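Local coordinates for alpha-catenin-like protein hmp-1 (Caenorhabditis elegans, PDB 5H5M) that acts in the catenin-cadherin complex of adherens junctions, where it is required for cell migration and cell shape changes during embryonic body enclosure and elongation, at residues A72-E75 and L76-E79; L95-A98 and E99-R103; D323-A326 and E327-A331; N353-I356 and N357-L361. One frame throughout, in Å; residues are numbered along the deposited sequence.

Contact 1 (A72-E75 and L76-E79)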
# COMPACT_ATOMS: atom_id res chain seq x y z
N ALA A 72 -17.76 13.28 -19.30
CA ALA A 72 -18.73 12.22 -19.52
C ALA A 72 -20.08 12.57 -18.90
O ALA A 72 -21.13 12.23 -19.45
CB ALA A 72 -18.22 10.90 -18.96
N LEU A 73 -20.06 13.25 -17.76
CA LEU A 73 -21.30 13.64 -17.10
C LEU A 73 -22.02 14.72 -17.89
O LEU A 73 -23.24 14.68 -18.03
CB LEU A 73 -21.04 14.12 -15.67
CG LEU A 73 -22.32 14.60 -14.96
CD1 LEU A 73 -23.33 13.47 -14.84
CD2 LEU A 73 -22.02 15.20 -13.59
N GLN A 74 -21.26 15.68 -18.40
CA GLN A 74 -21.83 16.77 -19.19
C GLN A 74 -22.53 16.25 -20.44
O GLN A 74 -23.62 16.72 -20.79
CB GLN A 74 -20.75 17.78 -19.58
CG GLN A 74 -20.27 18.64 -18.41
CD GLN A 74 -21.40 19.39 -17.73
OE1 GLN A 74 -22.18 20.09 -18.39
NE2 GLN A 74 -21.51 19.23 -16.42
N GLU A 75 -21.92 15.27 -21.11
CA GLU A 75 -22.50 14.69 -22.32
C GLU A 75 -23.79 13.95 -22.00
O GLU A 75 -24.77 14.07 -22.74
CB GLU A 75 -21.50 13.75 -23.00
CG GLU A 75 -20.26 14.45 -23.54
CD GLU A 75 -19.21 13.48 -24.04
OE1 GLU A 75 -19.43 12.25 -23.96
OE2 GLU A 75 -18.15 13.95 -24.51
N LEU A 76 -23.79 13.20 -20.91
CA LEU A 76 -24.99 12.49 -20.46
C LEU A 76 -26.12 13.46 -20.15
O LEU A 76 -27.27 13.23 -20.55
CB LEU A 76 -24.68 11.63 -19.23
CG LEU A 76 -25.87 10.95 -18.54
CD1 LEU A 76 -26.62 10.03 -19.50
CD2 LEU A 76 -25.41 10.17 -17.31
N LEU A 77 -25.80 14.55 -19.45
CA LEU A 77 -26.80 15.56 -19.10
C LEU A 77 -27.35 16.23 -20.35
O LEU A 77 -28.53 16.60 -20.39
CB LEU A 77 -26.20 16.61 -18.16
CG LEU A 77 -25.80 16.14 -16.76
CD1 LEU A 77 -25.17 17.28 -15.96
CD2 LEU A 77 -27.00 15.56 -16.02
N THR A 78 -26.50 16.39 -21.36
CA THR A 78 -26.93 16.95 -22.63
C THR A 78 -27.95 16.03 -23.30
O THR A 78 -28.92 16.50 -23.90
CB THR A 78 -25.73 17.18 -23.58
OG1 THR A 78 -24.82 18.11 -22.99
CG2 THR A 78 -26.19 17.74 -24.92
N GLU A 79 -27.74 14.72 -23.19
CA GLU A 79 -28.64 13.74 -23.78
C GLU A 79 -29.95 13.63 -23.00
O GLU A 79 -31.02 13.46 -23.60
CB GLU A 79 -27.97 12.37 -23.87
CG GLU A 79 -26.76 12.31 -24.80
CD GLU A 79 -27.12 12.45 -26.27
OE1 GLU A 79 -28.32 12.56 -26.60
OE2 GLU A 79 -26.19 12.45 -27.10
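Leu76 opens the second half of this helical stretch, its N donating to Ala72 O at 3.2 Å, the first of four i to i+4 backbone bonds joining 72-75 to 76-79 in helix 56-80. Its CB packs against the carbonyl oxygens of Ala72 and Leu73, while the isobutyl group meets Ile97 and Val100 of helix 92-122. Leu77 follows, with N bonded to Leu73 O at 2.9 Å. Its CG lies anti to the carbonyl carbon (chi1 -66°), a torsion that lays the branch back along the helix: CG rests on Leu73 O, and CD1 approaches Leu73 CG to 4.0 Å as the two leucines cross at a slant. The same CD1 is 4.2 Å from Gln74 NE2, whose hydrogen bond goes to Glu35 of helix 27-49. With an alanine in place of Leu77, a gap is likely to open beside Leu73, and Leu34 and Tyr25, which the leucine also touches, would probably lose apolar cover. Thr78 comes next and gives two bonds to a single acceptor: its N reaches Gln74 O at 3.0 Å and its OG1 reaches the same oxygen at 2.9 Å, from opposite faces of the carbonyl plane. Glu79 completes the series through N to Glu75 O at 3.1 Å, and its CG lies against that oxygen. The segment belongs to a predicted coiled coil within the helical M domain, and its leucines pack against helices on two flanks. The chemistry is thus divided: leucine branches supply the packing, whereas the threonine hydroxyl turns back to its own helix, which probably helps fix its rotation.

Contact 2 (L95-A98 and E99-R103)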
# COMPACT_ATOMS: atom_id res chain seq x y z
N LEU A 95 -26.11 4.81 -23.65
CA LEU A 95 -24.72 4.90 -24.09
C LEU A 95 -23.95 5.91 -23.25
O LEU A 95 -22.79 5.69 -22.90
CB LEU A 95 -24.64 5.28 -25.57
CG LEU A 95 -25.00 4.19 -26.58
CD1 LEU A 95 -25.20 4.79 -27.97
CD2 LEU A 95 -23.91 3.12 -26.61
N GLY A 96 -24.61 7.02 -22.92
CA GLY A 96 -24.02 8.05 -22.09
C GLY A 96 -23.79 7.56 -20.67
O GLY A 96 -22.76 7.85 -20.06
N ILE A 97 -24.76 6.82 -20.15
CA ILE A 97 -24.66 6.22 -18.82
C ILE A 97 -23.49 5.25 -18.76
O ILE A 97 -22.74 5.22 -17.78
CB ILE A 97 -25.97 5.49 -18.43
CG1 ILE A 97 -27.10 6.50 -18.23
CG2 ILE A 97 -25.77 4.65 -17.18
CD1 ILE A 97 -28.45 5.86 -17.99
N ALA A 98 -23.33 4.45 -19.81
CA ALA A 98 -22.24 3.48 -19.88
C ALA A 98 -20.88 4.17 -19.89
O ALA A 98 -19.92 3.68 -19.29
CB ALA A 98 -22.40 2.60 -21.12
N GLU A 99 -20.80 5.31 -20.57
CA GLU A 99 -19.56 6.08 -20.65
C GLU A 99 -19.15 6.60 -19.27
O GLU A 99 -17.98 6.55 -18.90
CB GLU A 99 -19.70 7.23 -21.64
CG GLU A 99 -18.46 8.10 -21.79
CD GLU A 99 -17.32 7.40 -22.49
OE1 GLU A 99 -17.53 6.30 -23.05
OE2 GLU A 99 -16.20 7.95 -22.50
N VAL A 100 -20.12 7.11 -18.52
CA VAL A 100 -19.86 7.61 -17.18
C VAL A 100 -19.42 6.48 -16.26
O VAL A 100 -18.45 6.63 -15.50
CB VAL A 100 -21.10 8.31 -16.58
CG1 VAL A 100 -20.79 8.80 -15.18
CG2 VAL A 100 -21.55 9.46 -17.46
N HIS A 101 -20.12 5.35 -16.33
CA HIS A 101 -19.80 4.18 -15.52
C HIS A 101 -18.38 3.69 -15.78
O HIS A 101 -17.70 3.24 -14.86
CB HIS A 101 -20.79 3.04 -15.78
CG HIS A 101 -22.08 3.18 -15.02
ND1 HIS A 101 -23.21 2.46 -15.35
CD2 HIS A 101 -22.41 3.94 -13.95
CE1 HIS A 101 -24.18 2.78 -14.51
NE2 HIS A 101 -23.73 3.67 -13.66
N LYS A 102 -17.95 3.77 -17.03
CA LYS A 102 -16.60 3.34 -17.39
C LYS A 102 -15.54 4.27 -16.80
O LYS A 102 -14.48 3.82 -16.35
CB LYS A 102 -16.44 3.26 -18.91
CG LYS A 102 -15.29 2.37 -19.35
CD LYS A 102 -14.35 3.11 -20.30
CE LYS A 102 -15.08 3.59 -21.54
NZ LYS A 102 -14.17 4.32 -22.46
N ARG A 103 -15.81 5.57 -16.81
CA ARG A 103 -14.89 6.55 -16.23
C ARG A 103 -14.86 6.41 -14.71
O ARG A 103 -13.80 6.48 -14.09
CB ARG A 103 -15.28 7.97 -16.63
CG ARG A 103 -15.34 8.20 -18.12
CD ARG A 103 -13.99 7.99 -18.78
NE ARG A 103 -14.09 8.00 -20.24
CZ ARG A 103 -13.06 7.99 -21.07
NH1 ARG A 103 -11.82 7.98 -20.59
NH2 ARG A 103 -13.26 7.99 -22.38
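Glu99 OE2 is gripped by two nitrogens of Arg103, one turn further along the helix: NE at 3.1 Å and NH2 at 2.9 Å from that one oxygen. The approach is side-on, and the acceptor lies in the guanidinium plane to within 1°. NE meets OE2 from above the carboxylate plane, 51° out of it, whereas NH2 arrives nearly along the C-O axis. Lys102 NZ adds a long salt bridge to Glu99 OE1 at 3.9 Å and sits above one guanidinium face, offset toward its rim, which makes the three residues a salt-bridge network. Replacing Glu99 with an alanine would probably leave the neighbouring positive charges of Lys102 and Arg103 without their shared carboxylate and let the guanidinium turn more freely.

The network lies along helix 92-122 of the vinculin-family M domain, whose Arg103 also touches Glu65 and Asn68 of helix 56-80. Four backbone bonds join the segments in alpha-helical i to i+4 register; that from His101 N to Ile97 O is nearly straight, with an N-H...O angle of 165°.

On another side of the helix, Ile97 and His101 lie alongside each other, pointing the same way. CG2 of Ile97, placed anti to its backbone N, reaches the imidazole at CE1 (3.6 Å), and Ile97 O lies over one ring face. The ring's orientation has a second support, since NE2 of His101 hydrogen-bonds to the backbone oxygen of Gln15. Val100 turns CG2 onto Gly96 O at 3.3 Å, and its side chain also packs against Ile18.

Contact 3 (D323-A326 and E327-A331)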
# COMPACT_ATOMS: atom_id res chain seq x y z
N ASP A 323 15.44 -15.99 0.34
CA ASP A 323 16.77 -16.25 0.90
C ASP A 323 17.86 -16.14 -0.15
O ASP A 323 18.90 -15.52 0.09
CB ASP A 323 16.81 -17.64 1.54
CG ASP A 323 16.03 -17.71 2.84
OD1 ASP A 323 15.89 -16.66 3.50
OD2 ASP A 323 15.56 -18.81 3.20
N GLN A 324 17.64 -16.74 -1.32
CA GLN A 324 18.60 -16.68 -2.41
C GLN A 324 18.84 -15.24 -2.87
O GLN A 324 19.96 -14.87 -3.21
CB GLN A 324 18.12 -17.53 -3.60
CG GLN A 324 18.01 -19.01 -3.30
CD GLN A 324 17.31 -19.78 -4.41
OE1 GLN A 324 16.95 -19.21 -5.44
NE2 GLN A 324 17.12 -21.08 -4.21
N PHE A 325 17.78 -14.44 -2.87
CA PHE A 325 17.88 -13.03 -3.23
C PHE A 325 18.68 -12.25 -2.19
O PHE A 325 19.59 -11.50 -2.54
CB PHE A 325 16.50 -12.41 -3.40
CG PHE A 325 16.50 -10.91 -3.41
CD1 PHE A 325 16.98 -10.22 -4.51
CD2 PHE A 325 16.05 -10.20 -2.32
CE1 PHE A 325 17.00 -8.83 -4.53
CE2 PHE A 325 16.06 -8.81 -2.32
CZ PHE A 325 16.53 -8.13 -3.43
N ALA A 326 18.32 -12.43 -0.92
CA ALA A 326 18.97 -11.72 0.17
C ALA A 326 20.46 -12.04 0.23
O ALA A 326 21.28 -11.17 0.55
CB ALA A 326 18.31 -12.07 1.50
N GLU A 327 20.81 -13.28 -0.09
CA GLU A 327 22.20 -13.72 -0.05
C GLU A 327 23.03 -13.02 -1.12
O GLU A 327 24.10 -12.49 -0.83
CB GLU A 327 22.27 -15.24 -0.22
CG GLU A 327 23.67 -15.81 -0.09
CD GLU A 327 23.69 -17.33 -0.20
OE1 GLU A 327 24.23 -17.85 -1.20
OE2 GLU A 327 23.16 -18.00 0.71
N ARG A 328 22.52 -13.01 -2.35
CA ARG A 328 23.22 -12.39 -3.47
C ARG A 328 23.26 -10.87 -3.34
O ARG A 328 24.27 -10.24 -3.66
CB ARG A 328 22.58 -12.79 -4.79
CG ARG A 328 22.67 -14.28 -5.09
CD ARG A 328 21.80 -14.66 -6.27
NE ARG A 328 22.30 -14.12 -7.53
CZ ARG A 328 21.72 -14.32 -8.71
NH1 ARG A 328 20.62 -15.06 -8.79
NH2 ARG A 328 22.24 -13.79 -9.81
N ALA A 329 22.16 -10.29 -2.88
CA ALA A 329 22.08 -8.84 -2.70
C ALA A 329 23.03 -8.37 -1.60
O ALA A 329 23.62 -7.30 -1.70
CB ALA A 329 20.65 -8.43 -2.37
N SER A 330 23.17 -9.18 -0.56
CA SER A 330 24.06 -8.86 0.55
C SER A 330 25.52 -8.95 0.12
O SER A 330 26.34 -8.12 0.51
CB SER A 330 23.81 -9.78 1.74
OG SER A 330 24.72 -9.52 2.79
N ALA A 331 25.84 -9.97 -0.67
CA ALA A 331 27.20 -10.15 -1.19
C ALA A 331 27.56 -9.00 -2.12
O ALA A 331 28.72 -8.56 -2.16
CB ALA A 331 27.32 -11.48 -1.91
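Phe325 holds its CG anti to the backbone N (chi1 165°), which swings the ring out beside its own carbonyl and lets the methyl of Ala329, one helical turn on, lie over one face. Ala329 CB stands 4.2 Å above the ring plane, offset toward the rim, with CE1 as its nearest ring atom. The pair is an i to i+4 contact along helix 305-339, in a helical bundle of the vinculin-family M domain. Phe325 also meets Ala280 and Ile283 of helix 276-300 and Val362 of helix 345-374, while Ala329 shares Ala280, evidence that this face of the helix points into the bundle.

Backbone bonds run in the same i to i+4 pattern. Ala329 N donates to Phe325 O at 2.9 Å and thereby ties together the backbones of the two residues that form the apolar pair. Glu327 N reaches Asp323 O at 2.9 Å. The bond from Arg328 N to Gln324 O is longer, 3.3 Å, although its N-H...O angle of 163° is good.

Arg328 lays its aliphatic part over that same carbonyl: CG and CD approach Gln324 O to 3.4 Å and 3.6 Å. A bend at chi3 then leads the guanidinium away from the first segment toward helix 345-374, where NE forms a salt bridge with Glu354 OE2. Ser330 ends the set of bonds: its N meets Ala326 O at 3.0 Å, and its CB rests on the same Ala326 O at 3.1 Å.

Contact 4 (N353-I356 and N357-L361)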
# COMPACT_ATOMS: atom_id res chain seq x y z
N ASN A 353 23.58 -5.86 -13.65
CA ASN A 353 22.97 -7.06 -14.19
C ASN A 353 22.78 -8.14 -13.12
O ASN A 353 21.76 -8.82 -13.10
CB ASN A 353 23.82 -7.61 -15.35
CG ASN A 353 23.63 -6.82 -16.63
OD1 ASN A 353 22.53 -6.34 -16.92
ND2 ASN A 353 24.70 -6.69 -17.41
N GLU A 354 23.76 -8.28 -12.23
CA GLU A 354 23.66 -9.23 -11.13
C GLU A 354 22.50 -8.89 -10.20
O GLU A 354 21.82 -9.78 -9.69
CB GLU A 354 24.97 -9.30 -10.35
CG GLU A 354 24.89 -10.11 -9.04
CD GLU A 354 24.49 -11.57 -9.24
OE1 GLU A 354 24.57 -12.08 -10.38
OE2 GLU A 354 24.09 -12.20 -8.24
N PHE A 355 22.29 -7.60 -9.98
CA PHE A 355 21.19 -7.15 -9.14
C PHE A 355 19.84 -7.40 -9.82
O PHE A 355 18.89 -7.83 -9.18
CB PHE A 355 21.34 -5.66 -8.80
CG PHE A 355 20.38 -5.18 -7.76
CD1 PHE A 355 20.40 -5.71 -6.48
CD2 PHE A 355 19.45 -4.19 -8.04
CE1 PHE A 355 19.53 -5.27 -5.50
CE2 PHE A 355 18.57 -3.75 -7.08
CZ PHE A 355 18.61 -4.29 -5.80
N ILE A 356 19.78 -7.12 -11.12
CA ILE A 356 18.58 -7.36 -11.91
C ILE A 356 18.20 -8.83 -11.92
O ILE A 356 17.04 -9.18 -11.72
CB ILE A 356 18.75 -6.87 -13.37
CG1 ILE A 356 18.71 -5.34 -13.43
CG2 ILE A 356 17.67 -7.45 -14.28
CD1 ILE A 356 18.92 -4.78 -14.83
N ASN A 357 19.18 -9.69 -12.15
CA ASN A 357 18.95 -11.13 -12.14
C ASN A 357 18.52 -11.63 -10.76
O ASN A 357 17.72 -12.55 -10.65
CB ASN A 357 20.20 -11.89 -12.60
CG ASN A 357 20.52 -11.65 -14.06
OD1 ASN A 357 19.64 -11.33 -14.86
ND2 ASN A 357 21.79 -11.79 -14.42
N ALA A 358 19.05 -11.01 -9.72
CA ALA A 358 18.68 -11.36 -8.35
C ALA A 358 17.24 -10.93 -8.05
O ALA A 358 16.47 -11.69 -7.47
CB ALA A 358 19.64 -10.75 -7.35
N CYS A 359 16.89 -9.71 -8.45
CA CYS A 359 15.54 -9.20 -8.25
C CYS A 359 14.52 -10.03 -9.02
O CYS A 359 13.38 -10.19 -8.60
CB CYS A 359 15.45 -7.73 -8.68
SG CYS A 359 16.33 -6.57 -7.63
N THR A 360 14.96 -10.56 -10.16
CA THR A 360 14.10 -11.37 -11.02
C THR A 360 13.68 -12.67 -10.33
O THR A 360 12.60 -13.20 -10.58
CB THR A 360 14.81 -11.66 -12.36
OG1 THR A 360 15.10 -10.42 -13.02
CG2 THR A 360 13.94 -12.48 -13.29
N LEU A 361 14.53 -13.16 -9.43
CA LEU A 361 14.18 -14.26 -8.54
C LEU A 361 12.86 -13.99 -7.82
O LEU A 361 11.92 -14.78 -7.88
CB LEU A 361 15.28 -14.50 -7.50
CG LEU A 361 16.32 -15.61 -7.66
CD1 LEU A 361 16.80 -15.73 -9.09
CD2 LEU A 361 17.49 -15.33 -6.73
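Asn357 N donates to Asn353 O at 2.9 Å, and the following three residues repeat the i to i+4 step: Ala358 to Glu354, Cys359 to Phe355 and Thr360 to Ile356. Phi and psi stay in the alpha-helical region throughout. The Cys359 N to Phe355 O bond is the shortest of the four backbone bonds, 2.8 Å with an N-H...O angle of 162°.

The same two residues also meet through their side chains in a Cys sulfur-aromatic contact. SG lies 3.8 Å from the centroid of the Phe355 ring and only 16° off the ring normal, so the sulfur sits over the face. Two torsions make this possible: the ring carbon CG of Phe355 is anti to its backbone N (chi1 -170°), while SG of Cys359 is anti to its carbonyl carbon. The nearest ring atom is CE2, at 3.6 Å from SG.

This pair faces the interior of a helical bundle, the architecture of the vinculin/alpha-catenin family. Phe355 touches Leu332 of helix 305-339, Ile259 of helix 237-260 and Ala279 of helix 276-300, while Cys359 meets Cys252 and Ile283.

Ile356 O accepts twice from Thr360, from N at 2.9 Å and from OG1 at 2.6 Å, the two donors reaching it from opposite faces of the carbonyl plane. The hydroxyl thus has its acceptor within its own helix, and CG2 of Ile356 packs 4.1 Å from OG1. On another side, Asn357 CG lies 3.2 Å from Asn353 O, and its side chain also touches Arg328.

Overall arrangement
From the N terminus the four contacts follow in series; each lies within one continuous helix, and none closes a long loop, nests or crosses another. Contact 1 on helix 56-80 and contact 2 on helix 92-122 belong to successive helices, their centres 10 Å apart, joined by packing of Ala72 and Leu76 against Gly96, Ile97 and Val100. Contacts 3 and 4 likewise sit on successive helices, 305-339 and 345-374, also with centres 10 Å apart. Here packing of Phe325 on Ala358 accompanies the salt bridge that joins the two helices. The two pairs remain well separated, with nearest atoms about 32 Å apart between contacts 2 and 4.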